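Local structure of NAD nucleotidase (Haemophilus influenzae, 3ZU0) at residues 395-400 with 550-555; 51-56 with 269-274; 151-156 with 195-200; 292-297 with 329-334. The protein degrades NAD to adenosine and nicotinamide riboside, acting as a 5'-nucleotidase of broad specificity that also has NAD(P) pyrophosphatase activity. All coordinates share one frame; numbering follows the deposited sequence.

Contact 1 of 4, residues 395-400 with 550-555; sequences MYNELK and IKFMKK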
loop_
_atom_site.group_PDB
_atom_site.type_symbol
_atom_site.label_atom_id
_atom_site.label_comp_id
_atom_site.label_asym_id
_atom_site.label_seq_id
_atom_site.Cartn_x
_atom_site.Cartn_y
_atom_site.Cartn_z
ATOM N N MET A 395 -26.645 19.709 21.669
ATOM C CA MET A 395 -25.381 19.384 22.332
ATOM C C MET A 395 -24.872 20.545 23.197
ATOM O O MET A 395 -24.363 20.345 24.310
ATOM C CB MET A 395 -24.326 19.017 21.289
ATOM C CG MET A 395 -24.700 17.790 20.484
ATOM S SD MET A 395 -23.830 17.773 18.775
ATOM C CE MET A 395 -22.005 17.595 19.376
ATOM N N TYR A 396 -25.017 21.756 22.663
ATOM C CA TYR A 396 -24.684 22.986 23.363
ATOM C C TYR A 396 -25.386 23.045 24.713
ATOM O O TYR A 396 -24.758 23.302 25.745
ATOM C CB TYR A 396 -25.120 24.160 22.502
ATOM C CG TYR A 396 -24.785 25.528 23.034
ATOM C CD1 TYR A 396 -25.646 26.196 23.905
ATOM C CD2 TYR A 396 -23.622 26.174 22.634
ATOM C CE1 TYR A 396 -25.338 27.476 24.379
ATOM C CE2 TYR A 396 -23.308 27.439 23.094
ATOM C CZ TYR A 396 -24.165 28.081 23.969
ATOM O OH TYR A 396 -23.830 29.341 24.411
ATOM N N ASN A 397 -26.694 22.811 24.693
ATOM C CA ASN A 397 -27.523 22.900 25.890
ATOM C C ASN A 397 -27.163 21.851 26.936
ATOM O O ASN A 397 -27.147 22.124 28.138
ATOM C CB ASN A 397 -28.999 22.775 25.507
ATOM C CG ASN A 397 -29.933 22.939 26.693
ATOM O OD1 ASN A 397 -30.356 24.053 27.015
ATOM N ND2 ASN A 397 -30.283 21.821 27.336
ATOM N N GLU A 398 -26.871 20.639 26.488
ATOM C CA GLU A 398 -26.607 19.582 27.446
ATOM C C GLU A 398 -25.128 19.505 27.852
ATOM O O GLU A 398 -24.777 18.801 28.792
ATOM C CB GLU A 398 -27.201 18.251 26.964
ATOM C CG GLU A 398 -28.746 18.333 26.675
ATOM C CD GLU A 398 -29.659 18.365 27.944
ATOM O OE1 GLU A 398 -29.518 17.461 28.792
ATOM O OE2 GLU A 398 -30.536 19.251 28.075
ATOM N N LEU A 399 -24.280 20.265 27.158
ATOM C CA LEU A 399 -22.882 20.457 27.540
ATOM C C LEU A 399 -22.740 21.797 28.273
ATOM O O LEU A 399 -21.751 22.499 28.106
ATOM C CB LEU A 399 -21.994 20.489 26.297
ATOM C CG LEU A 399 -20.997 19.370 25.941
ATOM C CD1 LEU A 399 -21.397 18.004 26.440
ATOM C CD2 LEU A 399 -20.735 19.349 24.437
ATOM N N LYS A 400 -23.754 22.146 29.050
ATOM C CA LYS A 400 -23.872 23.414 29.799
ATOM C C LYS A 400 -22.746 24.474 29.795
ATOM O O LYS A 400 -23.027 25.670 29.683
ATOM C CB LYS A 400 -24.318 23.109 31.237
ATOM C CG LYS A 400 -25.660 22.357 31.297
ATOM C CD LYS A 400 -26.204 22.236 32.721
ATOM C CE LYS A 400 -25.437 21.194 33.515
ATOM N NZ LYS A 400 -25.505 19.863 32.851
ATOM N N ILE A 550 -32.670 12.694 23.537
ATOM C CA ILE A 550 -33.941 12.290 24.084
ATOM C C ILE A 550 -34.186 13.055 25.383
ATOM O O ILE A 550 -35.279 13.569 25.613
ATOM C CB ILE A 550 -33.978 10.776 24.325
ATOM C CG1 ILE A 550 -34.113 10.034 22.977
ATOM C CG2 ILE A 550 -35.108 10.405 25.293
ATOM C CD1 ILE A 550 -33.939 8.518 23.091
ATOM N N LYS A 551 -33.157 13.148 26.215
ATOM C CA LYS A 551 -33.244 13.937 27.437
ATOM C C LYS A 551 -33.573 15.397 27.116
ATOM O O LYS A 551 -34.434 15.996 27.757
ATOM C CB LYS A 551 -31.946 13.827 28.242
ATOM C CG LYS A 551 -31.902 14.687 29.484
ATOM C CD LYS A 551 -30.660 14.381 30.324
ATOM C CE LYS A 551 -30.378 15.500 31.330
ATOM N NZ LYS A 551 -31.589 15.860 32.125
ATOM N N PHE A 552 -32.910 15.963 26.108
ATOM C CA PHE A 552 -33.197 17.336 25.706
ATOM C C PHE A 552 -34.677 17.515 25.376
ATOM O O PHE A 552 -35.312 18.457 25.845
ATOM C CB PHE A 552 -32.340 17.749 24.503
ATOM C CG PHE A 552 -32.618 19.149 24.019
ATOM C CD1 PHE A 552 -33.672 19.400 23.148
ATOM C CD2 PHE A 552 -31.846 20.211 24.450
ATOM C CE1 PHE A 552 -33.939 20.677 22.707
ATOM C CE2 PHE A 552 -32.104 21.495 24.018
ATOM C CZ PHE A 552 -33.156 21.732 23.148
ATOM N N MET A 553 -35.217 16.618 24.556
ATOM C CA MET A 553 -36.593 16.723 24.114
ATOM C C MET A 553 -37.557 16.605 25.299
ATOM O O MET A 553 -38.585 17.273 25.335
ATOM C CB MET A 553 -36.923 15.632 23.090
ATOM C CG MET A 553 -36.211 15.786 21.751
ATOM S SD MET A 553 -36.495 17.430 21.064
ATOM C CE MET A 553 -38.283 17.372 20.864
ATOM N N LYS A 554 -37.240 15.727 26.246
ATOM C CA LYS A 554 -38.109 15.549 27.401
ATOM C C LYS A 554 -38.132 16.806 28.253
ATOM O O LYS A 554 -39.141 17.109 28.894
ATOM C CB LYS A 554 -37.672 14.345 28.240
ATOM C CG LYS A 554 -38.001 12.987 27.627
ATOM C CD LYS A 554 -37.873 11.893 28.677
ATOM C CE LYS A 554 -37.916 10.505 28.073
ATOM N NZ LYS A 554 -36.928 9.627 28.770
ATOM N N LYS A 555 -37.020 17.537 28.252
ATOM C CA LYS A 555 -36.896 18.752 29.044
ATOM C C LYS A 555 -37.294 20.017 28.280
ATOM O O LYS A 555 -37.260 21.104 28.839
ATOM C CB LYS A 555 -35.472 18.903 29.586
ATOM C CG LYS A 555 -35.006 17.724 30.431
ATOM C CD LYS A 555 -33.905 18.144 31.403
ATOM C CE LYS A 555 -33.071 19.277 30.834
ATOM N NZ LYS A 555 -32.077 19.804 31.813
#
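Asn397 and Phe552 meet at about a right angle, the amide plane of the one standing 90° to the ring plane of the other. Asn397 CB lies in the plane of the ring at its edge, 3.7 Å from Phe552 CE2, while Asn397 ND2 reaches Phe552 CD2 obliquely at 3.7 Å. With CG of Asn397 anti to the backbone N (chi1 -177°), the amide is carried across the gap between the helices. Its ND2 also gives a weak, bent hydrogen bond of 2.7 Å to OE2 of the next residue, Glu398. The Glu398 carboxylate, nearly perpendicular to the Phe552 ring, lies between two lysines, and the bend at its chi2 (-75°) goes with that placement. Carbon rather than nitrogen makes the nearer approach on both sides: Glu398 OE1 is 3.3 Å from Lys551 CE, and Glu398 OE2 is 3.7 Å from Lys555 CE. Both ammonium groups stay farther off, so the attraction is long-range and no salt bridge forms. Phe552 also stacks on His556 and meets Phe559 edge to face. Here the C-terminal end of helix 386-398, in the 5'-nucleotidase C-terminal domain, approaches helix 545-555 at the surface; Met395 and Leu399 pack on strand 435-442, and Ile550 packs on helix 423-429.

Contact 2 of 4, residues 51-56 with 269-274; sequences AKLNKL and AVVGDL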
loop_
_atom_site.group_PDB
_atom_site.type_symbol
_atom_site.label_atom_id
_atom_site.label_comp_id
_atom_site.label_asym_id
_atom_site.label_seq_id
_atom_site.Cartn_x
_atom_site.Cartn_y
_atom_site.Cartn_z
ATOM N N ALA A 51 -35.352 -15.813 -0.774
ATOM C CA ALA A 51 -36.210 -16.663 -1.595
ATOM C C ALA A 51 -35.644 -16.842 -3.007
ATOM O O ALA A 51 -35.582 -17.952 -3.533
ATOM C CB ALA A 51 -37.613 -16.078 -1.660
ATOM N N LYS A 52 -35.241 -15.738 -3.626
ATOM C CA LYS A 52 -34.693 -15.792 -4.979
ATOM C C LYS A 52 -33.373 -16.554 -4.982
ATOM O O LYS A 52 -33.106 -17.347 -5.884
ATOM C CB LYS A 52 -34.502 -14.375 -5.532
ATOM C CG LYS A 52 -34.234 -14.336 -7.025
ATOM C CD LYS A 52 -35.349 -15.031 -7.784
ATOM C CE LYS A 52 -35.273 -14.780 -9.274
ATOM N NZ LYS A 52 -36.526 -15.300 -9.921
ATOM N N LEU A 53 -32.541 -16.318 -3.973
ATOM C CA LEU A 53 -31.273 -17.041 -3.883
ATOM C C LEU A 53 -31.542 -18.537 -3.747
ATOM O O LEU A 53 -30.914 -19.342 -4.410
ATOM C CB LEU A 53 -30.399 -16.536 -2.730
ATOM C CG LEU A 53 -29.695 -15.184 -2.898
ATOM C CD1 LEU A 53 -28.931 -14.817 -1.631
ATOM C CD2 LEU A 53 -28.759 -15.238 -4.095
ATOM N N ASN A 54 -32.489 -18.908 -2.899
ATOM C CA ASN A 54 -32.810 -20.332 -2.717
ATOM C C ASN A 54 -33.323 -21.012 -3.979
ATOM O O ASN A 54 -32.948 -22.141 -4.278
ATOM C CB ASN A 54 -33.835 -20.533 -1.589
ATOM C CG ASN A 54 -33.277 -20.195 -0.232
ATOM O OD1 ASN A 54 -32.055 -20.120 -0.042
ATOM N ND2 ASN A 54 -34.164 -19.990 0.728
ATOM N N LYS A 55 -34.206 -20.329 -4.702
ATOM C CA LYS A 55 -34.737 -20.848 -5.958
ATOM C C LYS A 55 -33.673 -20.949 -7.059
ATOM O O LYS A 55 -33.537 -21.978 -7.719
ATOM C CB LYS A 55 -35.922 -19.991 -6.430
ATOM C CG LYS A 55 -37.180 -20.188 -5.585
ATOM C CD LYS A 55 -38.391 -19.481 -6.188
ATOM C CE LYS A 55 -38.368 -17.984 -5.871
ATOM N NZ LYS A 55 -39.632 -17.304 -6.274
ATOM N N LEU A 56 -32.923 -19.875 -7.262
ATOM C CA LEU A 56 -31.911 -19.857 -8.307
ATOM C C LEU A 56 -30.808 -20.868 -8.046
ATOM O O LEU A 56 -30.381 -21.573 -8.966
ATOM C CB LEU A 56 -31.326 -18.451 -8.464
ATOM C CG LEU A 56 -32.218 -17.401 -9.157
ATOM C CD1 LEU A 56 -31.527 -16.037 -9.182
ATOM C CD2 LEU A 56 -32.528 -17.851 -10.568
ATOM N N ALA A 269 -32.236 -4.695 -3.331
ATOM C CA ALA A 269 -33.141 -4.539 -4.462
ATOM C C ALA A 269 -32.904 -5.550 -5.568
ATOM O O ALA A 269 -33.826 -5.861 -6.313
ATOM C CB ALA A 269 -33.041 -3.127 -5.024
ATOM N N VAL A 270 -31.680 -6.060 -5.670
ATOM C CA VAL A 270 -31.271 -6.900 -6.794
ATOM C C VAL A 270 -30.510 -8.167 -6.393
ATOM O O VAL A 270 -29.677 -8.146 -5.487
ATOM C CB VAL A 270 -30.351 -6.120 -7.768
ATOM C CG1 VAL A 270 -29.615 -7.083 -8.733
ATOM C CG2 VAL A 270 -31.135 -5.081 -8.546
ATOM N N VAL A 271 -30.783 -9.265 -7.093
ATOM C CA VAL A 271 -29.913 -10.426 -7.039
ATOM C C VAL A 271 -29.238 -10.591 -8.407
ATOM O O VAL A 271 -29.899 -10.848 -9.413
ATOM C CB VAL A 271 -30.670 -11.721 -6.678
ATOM C CG1 VAL A 271 -29.779 -12.912 -6.893
ATOM C CG2 VAL A 271 -31.174 -11.679 -5.231
ATOM N N GLY A 272 -27.922 -10.408 -8.449
ATOM C CA GLY A 272 -27.179 -10.627 -9.681
ATOM C C GLY A 272 -27.021 -12.105 -9.982
ATOM O O GLY A 272 -26.823 -12.904 -9.087
ATOM N N ASP A 273 -27.068 -12.456 -11.255
ATOM C CA ASP A 273 -27.140 -13.855 -11.699
ATOM C C ASP A 273 -26.225 -13.947 -12.917
ATOM O O ASP A 273 -26.622 -13.598 -14.024
ATOM C CB ASP A 273 -28.584 -14.143 -12.124
ATOM C CG ASP A 273 -28.797 -15.556 -12.699
ATOM O OD1 ASP A 273 -27.837 -16.346 -12.864
ATOM O OD2 ASP A 273 -29.976 -15.878 -12.976
ATOM N N LEU A 274 -24.989 -14.388 -12.716
ATOM C CA LEU A 274 -24.036 -14.419 -13.820
ATOM C C LEU A 274 -23.488 -15.826 -13.960
ATOM O O LEU A 274 -22.866 -16.360 -13.038
ATOM C CB LEU A 274 -22.898 -13.418 -13.589
ATOM C CG LEU A 274 -21.894 -13.309 -14.744
ATOM C CD1 LEU A 274 -22.458 -12.455 -15.903
ATOM C CD2 LEU A 274 -20.606 -12.721 -14.242
#
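Leu53 and Val271 make the tightest apolar contact here, Leu53 CD2 lying 3.8 Å from Val271 CG1. The same valine branch meets the next leucine of the helix face, with Leu56 CD1 4.2 Å from Val271 CG1. Its other branch is turned to the lysine, Lys52 CB lying 4.3 Å from Val271 CG2. Thus one strand residue serves three helix side chains, and its CG1, anti to the backbone N (chi1 169°), is the branch that touches both leucines. Further along, Leu56 sets both methyls against a carboxylate oxygen: Leu56 CD2 is 4.0 Å and Leu56 CD1 4.1 Å from Asp273 OD2. No hydrogen bond crosses between the segments; the polar ends find their partners outside them. Asp273 OD2 is hydrogen-bonded to Tyr60 and probably to His292, while Asp273 OD1 makes a salt bridge with Arg288, consistent with a buried carboxylate kept ionised. Lys52 directs its amine to Ser331 OG. Helix 46-59, in the calcineurin-like phosphoesterase domain, lies on one face of the mixed sheet, its short segment inclined only 20° to strand 270-274 with the axes 9.7 Å apart. Leu16 of strand 11-18 touches Leu53, Leu56 and Asp273, and His292 of strand 284-295 lies against Lys52 and Leu56.

Contact 3 of 4, residues 151-156 with 195-200; sequences EKIAII and INKIIL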
loop_
_atom_site.group_PDB
_atom_site.type_symbol
_atom_site.label_atom_id
_atom_site.label_comp_id
_atom_site.label_asym_id
_atom_site.label_seq_id
_atom_site.Cartn_x
_atom_site.Cartn_y
_atom_site.Cartn_z
ATOM N N GLU A 151 -11.584 -28.921 -10.564
ATOM C CA GLU A 151 -10.762 -27.720 -10.710
ATOM C C GLU A 151 -10.744 -26.828 -9.466
ATOM O O GLU A 151 -11.767 -26.644 -8.817
ATOM C CB GLU A 151 -11.284 -26.899 -11.885
ATOM C CG GLU A 151 -10.593 -27.179 -13.205
ATOM C CD GLU A 151 -9.103 -26.899 -13.161
ATOM O OE1 GLU A 151 -8.347 -27.805 -12.768
ATOM O OE2 GLU A 151 -8.684 -25.771 -13.516
ATOM N N LYS A 152 -9.578 -26.270 -9.145
ATOM C CA LYS A 152 -9.469 -25.261 -8.083
ATOM C C LYS A 152 -9.823 -23.862 -8.572
ATOM O O LYS A 152 -9.330 -23.395 -9.612
ATOM C CB LYS A 152 -8.064 -25.229 -7.485
ATOM C CG LYS A 152 -7.610 -26.510 -6.795
ATOM C CD LYS A 152 -6.378 -26.216 -5.939
ATOM C CE LYS A 152 -5.358 -27.334 -6.003
ATOM N NZ LYS A 152 -4.082 -26.939 -5.320
ATOM N N ILE A 153 -10.685 -23.193 -7.809
ATOM C CA ILE A 153 -11.036 -21.798 -8.050
ATOM C C ILE A 153 -10.692 -21.006 -6.787
ATOM O O ILE A 153 -10.953 -21.470 -5.683
ATOM C CB ILE A 153 -12.550 -21.634 -8.354
ATOM C CG1 ILE A 153 -12.929 -22.376 -9.645
ATOM C CG2 ILE A 153 -12.916 -20.155 -8.476
ATOM C CD1 ILE A 153 -13.081 -23.863 -9.492
ATOM N N ALA A 154 -10.085 -19.836 -6.934
ATOM C CA ALA A 154 -9.766 -19.023 -5.766
ATOM C C ALA A 154 -10.676 -17.797 -5.689
ATOM O O ALA A 154 -11.065 -17.228 -6.711
ATOM C CB ALA A 154 -8.299 -18.595 -5.774
ATOM N N ILE A 155 -11.020 -17.401 -4.472
ATOM C CA ILE A 155 -11.749 -16.167 -4.269
ATOM C C ILE A 155 -11.044 -15.318 -3.221
ATOM O O ILE A 155 -10.671 -15.817 -2.148
ATOM C CB ILE A 155 -13.211 -16.421 -3.863
ATOM C CG1 ILE A 155 -13.947 -15.084 -3.646
ATOM C CG2 ILE A 155 -13.288 -17.314 -2.617
ATOM C CD1 ILE A 155 -15.443 -15.233 -3.670
ATOM N N ILE A 156 -10.856 -14.040 -3.560
ATOM C CA ILE A 156 -10.094 -13.076 -2.760
ATOM C C ILE A 156 -11.039 -11.959 -2.311
ATOM O O ILE A 156 -11.858 -11.476 -3.099
ATOM C CB ILE A 156 -8.975 -12.423 -3.624
ATOM C CG1 ILE A 156 -8.007 -13.487 -4.162
ATOM C CG2 ILE A 156 -8.235 -11.306 -2.845
ATOM C CD1 ILE A 156 -7.156 -13.011 -5.367
ATOM N N ILE A 195 -3.492 -22.503 -10.009
ATOM C CA ILE A 195 -4.798 -21.835 -10.105
ATOM C C ILE A 195 -4.836 -20.815 -11.249
ATOM O O ILE A 195 -3.977 -19.934 -11.349
ATOM C CB ILE A 195 -5.182 -21.179 -8.754
ATOM C CG1 ILE A 195 -5.333 -22.264 -7.683
ATOM C CG2 ILE A 195 -6.466 -20.360 -8.876
ATOM C CD1 ILE A 195 -5.550 -21.718 -6.283
ATOM N N ASN A 196 -5.820 -20.959 -12.134
ATOM C CA ASN A 196 -5.993 -20.002 -13.222
ATOM C C ASN A 196 -7.411 -19.447 -13.309
ATOM O O ASN A 196 -7.770 -18.784 -14.274
ATOM C CB ASN A 196 -5.532 -20.593 -14.566
ATOM C CG ASN A 196 -6.307 -21.833 -14.969
ATOM O OD1 ASN A 196 -7.464 -22.026 -14.575
ATOM N ND2 ASN A 196 -5.673 -22.684 -15.768
ATOM N N LYS A 197 -8.196 -19.699 -12.275
ATOM C CA LYS A 197 -9.557 -19.181 -12.189
ATOM C C LYS A 197 -9.712 -18.426 -10.876
ATOM O O LYS A 197 -9.689 -19.022 -9.812
ATOM C CB LYS A 197 -10.546 -20.344 -12.273
ATOM C CG LYS A 197 -10.373 -21.163 -13.570
ATOM C CD LYS A 197 -11.062 -22.543 -13.494
ATOM C CE LYS A 197 -10.906 -23.285 -14.821
ATOM N NZ LYS A 197 -9.480 -23.615 -15.144
ATOM N N ILE A 198 -9.861 -17.108 -10.955
ATOM C CA ILE A 198 -9.798 -16.282 -9.757
ATOM C C ILE A 198 -10.907 -15.251 -9.705
ATOM O O ILE A 198 -11.077 -14.454 -10.627
ATOM C CB ILE A 198 -8.434 -15.562 -9.646
ATOM C CG1 ILE A 198 -7.287 -16.581 -9.640
ATOM C CG2 ILE A 198 -8.384 -14.677 -8.386
ATOM C CD1 ILE A 198 -5.912 -15.948 -9.449
ATOM N N ILE A 199 -11.667 -15.285 -8.619
ATOM C CA ILE A 199 -12.743 -14.337 -8.384
ATOM C C ILE A 199 -12.314 -13.354 -7.299
ATOM O O ILE A 199 -11.751 -13.743 -6.270
ATOM C CB ILE A 199 -14.023 -15.069 -7.897
ATOM C CG1 ILE A 199 -14.410 -16.195 -8.868
ATOM C CG2 ILE A 199 -15.179 -14.093 -7.679
ATOM C CD1 ILE A 199 -14.553 -15.764 -10.295
ATOM N N LEU A 200 -12.593 -12.079 -7.526
ATOM C CA LEU A 200 -12.288 -11.027 -6.550
ATOM C C LEU A 200 -13.614 -10.463 -6.045
ATOM O O LEU A 200 -14.421 -9.965 -6.836
ATOM C CB LEU A 200 -11.471 -9.909 -7.223
ATOM C CG LEU A 200 -11.066 -8.695 -6.376
ATOM C CD1 LEU A 200 -10.118 -9.106 -5.260
ATOM C CD2 LEU A 200 -10.383 -7.638 -7.256
HETATM O O HOH W 1 -7.667 -23.282 -11.576
#
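The Glu151 carboxylate receives Lys197 NZ on the anti side of OE2, 15° out of its plane, in a salt bridge of 2.8 Å. The Asn196 amide takes the same amine on a lone pair of OD1, in the carbonyl plane, with Lys197 NZ 2.6 Å from Asn196 OD1. A bend at chi4 (64°) turns Lys197 NZ from its otherwise extended chain. Water 1 makes a separate bridge between the segments, donating to Lys152 O and accepting from Asn196 N. Beyond this polar end the strands run parallel. Ala154 bonds both ways, its N to Lys197 O at 3.0 Å and its O to Ile199 N at 2.8 Å; Ile156 N follows, 2.9 Å from Ile199 O. On the face carrying Ala154, Ile156 CD1 meets Ile198 CG2 at 3.7 Å and Ile156 CG2 meets Leu200 CD1 at 3.8 Å. Helix 179-191 covers this face through Met186, Ala187 and Leu190, as in a right-handed beta-alpha-beta crossover; Phe278 packs against Ile199 on the other face. Strand 198-203 runs on to His203, probably a ligand of the second zinc ion. Chemically, the contact divides into an aliphatic sheet interior and a charged end where Glu151 OE2, also bonded to His8, would help stabilise the ammonium of buried Lys197.

Contact 4 of 4, residues 292-297 with 329-334; sequences HVLMSS and SISLDD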
loop_
_atom_site.group_PDB
_atom_site.type_symbol
_atom_site.label_atom_id
_atom_site.label_comp_id
_atom_site.label_asym_id
_atom_site.label_seq_id
_atom_site.Cartn_x
_atom_site.Cartn_y
_atom_site.Cartn_z
ATOM N N HIS A 292 -31.638 -9.559 -11.499
ATOM C CA HIS A 292 -33.039 -9.706 -11.103
ATOM C C HIS A 292 -33.442 -8.592 -10.174
ATOM O O HIS A 292 -33.012 -8.564 -9.022
ATOM C CB HIS A 292 -33.283 -11.042 -10.392
ATOM C CG HIS A 292 -32.903 -12.248 -11.197
ATOM N ND1 HIS A 292 -33.779 -12.877 -12.054
ATOM C CD2 HIS A 292 -31.747 -12.957 -11.249
ATOM C CE1 HIS A 292 -33.177 -13.915 -12.606
ATOM N NE2 HIS A 292 -31.943 -13.985 -12.135
ATOM N N VAL A 293 -34.286 -7.681 -10.639
ATOM C CA VAL A 293 -34.866 -6.705 -9.721
ATOM C C VAL A 293 -36.030 -7.330 -8.938
ATOM O O VAL A 293 -36.969 -7.857 -9.518
ATOM C CB VAL A 293 -35.309 -5.416 -10.450
ATOM C CG1 VAL A 293 -36.017 -4.484 -9.490
ATOM C CG2 VAL A 293 -34.102 -4.715 -11.075
ATOM N N LEU A 294 -35.959 -7.271 -7.613
ATOM C CA LEU A 294 -36.949 -7.926 -6.771
ATOM C C LEU A 294 -38.078 -6.951 -6.519
ATOM O O LEU A 294 -37.888 -5.962 -5.836
ATOM C CB LEU A 294 -36.318 -8.368 -5.449
ATOM C CG LEU A 294 -35.024 -9.184 -5.617
ATOM C CD1 LEU A 294 -34.368 -9.364 -4.280
ATOM C CD2 LEU A 294 -35.320 -10.534 -6.243
ATOM N N MET A 295 -39.247 -7.230 -7.088
ATOM C CA MET A 295 -40.353 -6.288 -7.019
ATOM C C MET A 295 -41.626 -6.910 -6.454
ATOM O O MET A 295 -41.918 -8.076 -6.698
ATOM C CB MET A 295 -40.646 -5.737 -8.412
ATOM C CG MET A 295 -41.490 -4.500 -8.402
ATOM S SD MET A 295 -41.569 -3.729 -10.150
ATOM C CE MET A 295 -39.702 -3.130 -10.322
ATOM N N SER A 296 -42.383 -6.118 -5.708
ATOM C CA SER A 296 -43.704 -6.526 -5.254
ATOM C C SER A 296 -44.746 -6.191 -6.310
ATOM O O SER A 296 -44.601 -5.226 -7.047
ATOM C CB SER A 296 -44.045 -5.798 -3.956
ATOM O OG SER A 296 -45.406 -5.965 -3.625
ATOM N N SER A 297 -45.822 -6.963 -6.362
ATOM C CA SER A 297 -46.916 -6.639 -7.269
ATOM C C SER A 297 -48.016 -5.860 -6.552
ATOM O O SER A 297 -49.008 -5.470 -7.160
ATOM C CB SER A 297 -47.501 -7.921 -7.871
ATOM O OG SER A 297 -48.164 -8.679 -6.865
ATOM N N SER A 329 -35.866 -9.782 -16.258
ATOM C CA SER A 329 -35.062 -9.166 -15.204
ATOM C C SER A 329 -35.908 -8.617 -14.061
ATOM O O SER A 329 -35.377 -8.035 -13.128
ATOM C CB SER A 329 -34.177 -8.057 -15.774
ATOM O OG SER A 329 -33.249 -8.581 -16.709
ATOM N N ILE A 330 -37.224 -8.795 -14.142
ATOM C CA ILE A 330 -38.105 -8.429 -13.039
ATOM C C ILE A 330 -38.597 -9.714 -12.373
ATOM O O ILE A 330 -39.045 -10.650 -13.042
ATOM C CB ILE A 330 -39.303 -7.575 -13.494
ATOM C CG1 ILE A 330 -38.827 -6.209 -14.019
ATOM C CG2 ILE A 330 -40.262 -7.356 -12.335
ATOM C CD1 ILE A 330 -38.217 -5.308 -12.947
ATOM N N SER A 331 -38.460 -9.767 -11.057
ATOM C CA SER A 331 -38.886 -10.915 -10.285
ATOM C C SER A 331 -39.947 -10.466 -9.267
ATOM O O SER A 331 -39.669 -9.644 -8.385
ATOM C CB SER A 331 -37.671 -11.517 -9.579
ATOM O OG SER A 331 -37.972 -12.776 -9.014
ATOM N N LEU A 332 -41.158 -11.007 -9.385
ATOM C CA LEU A 332 -42.283 -10.546 -8.562
ATOM C C LEU A 332 -42.604 -11.420 -7.365
ATOM O O LEU A 332 -42.714 -12.644 -7.475
ATOM C CB LEU A 332 -43.545 -10.386 -9.410
ATOM C CG LEU A 332 -43.454 -9.336 -10.518
ATOM C CD1 LEU A 332 -44.664 -9.432 -11.426
ATOM C CD2 LEU A 332 -43.316 -7.955 -9.923
ATOM N N ASP A 333 -42.766 -10.772 -6.219
ATOM C CA ASP A 333 -43.315 -11.417 -5.019
ATOM C C ASP A 333 -42.564 -12.649 -4.506
ATOM O O ASP A 333 -43.178 -13.569 -3.979
ATOM C CB ASP A 333 -44.791 -11.786 -5.226
ATOM C CG ASP A 333 -45.675 -10.576 -5.451
ATOM O OD1 ASP A 333 -45.456 -9.523 -4.812
ATOM O OD2 ASP A 333 -46.601 -10.686 -6.276
ATOM N N ASP A 334 -41.245 -12.677 -4.646
ATOM C CA ASP A 334 -40.470 -13.697 -3.961
ATOM C C ASP A 334 -40.609 -13.467 -2.450
ATOM O O ASP A 334 -40.631 -12.325 -1.994
ATOM C CB ASP A 334 -38.997 -13.614 -4.379
ATOM C CG ASP A 334 -38.819 -13.705 -5.872
ATOM O OD1 ASP A 334 -38.912 -14.818 -6.429
ATOM O OD2 ASP A 334 -38.617 -12.654 -6.497
#
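Ser297 OG sits between its backbone N and carbonyl carbon (chi1 68°), which aims it at Asp333, whose CG is anti to the carbonyl carbon. The result is a two-point grip on one carboxylate. Ser297 OG donates to the syn lone pair of Asp333 OD2 at 2.6 Å, while Ser297 N reaches Asp333 OD1 at 3.0 Å, also on the syn side but 35° out of the carboxylate plane. Asp333 has a positive phi, where the chain turns after its short strand, and its N still bonds to Met295 O. Upstream, the parallel pairing alternates between the strands. Val293 N is held by Ser329 O at 2.7 Å, Ser331 N bonds to Val293 O, and Met295 N bonds to Ser331 O at 2.8 Å with an almost straight N-H...O angle of 177°. Side chains then sort by face. Val293 and Ile330 run side by side, and so do Met295 and Leu332, with Met295 CB 3.8 Å from Leu332 CD2. Met295, bent at chi3, brings CE within 3.7 Å of Ile330 CD1. On the face of Leu294, Ser331 OG donates to the syn lone pair of Asp334 OD2 at 2.6 Å, and Leu294 CD2 lies 3.9 Å from that same oxygen. Strand 330-332 is an outermost strand of the seven-stranded mixed sheet within this chain, beside 284-295. Helix 46-59 packs on the Leu294 face; helices 234-238 and 314-325 contribute Leu236 and Leu324 to the Val293 and Met295 face.

Overall arrangement
Contacts 2, 3 and 4 are buried, whereas contact 1 lies at the surface, its centre 45 to 55 Å from theirs. Contacts 2 and 4 share the seven-stranded mixed sheet and touch directly: strands 270-278 and 284-295 are neighbours, and Lys55 NZ forms a 2.6 Å salt bridge with Asp334 OD1. Contact 3 belongs to the separate six-stranded sheet and is nested in the chain loop that contact 2 closes. Backbone hydrogen bonds join the parallel strands of contacts 3 and 4. Contact 1, helix on helix, and contact 2, helix on sheet, lack cross-segment hydrogen bonds, contact 2 relying on aliphatic packing and contact 1 on oblique approaches among polar, charged and aromatic side chains.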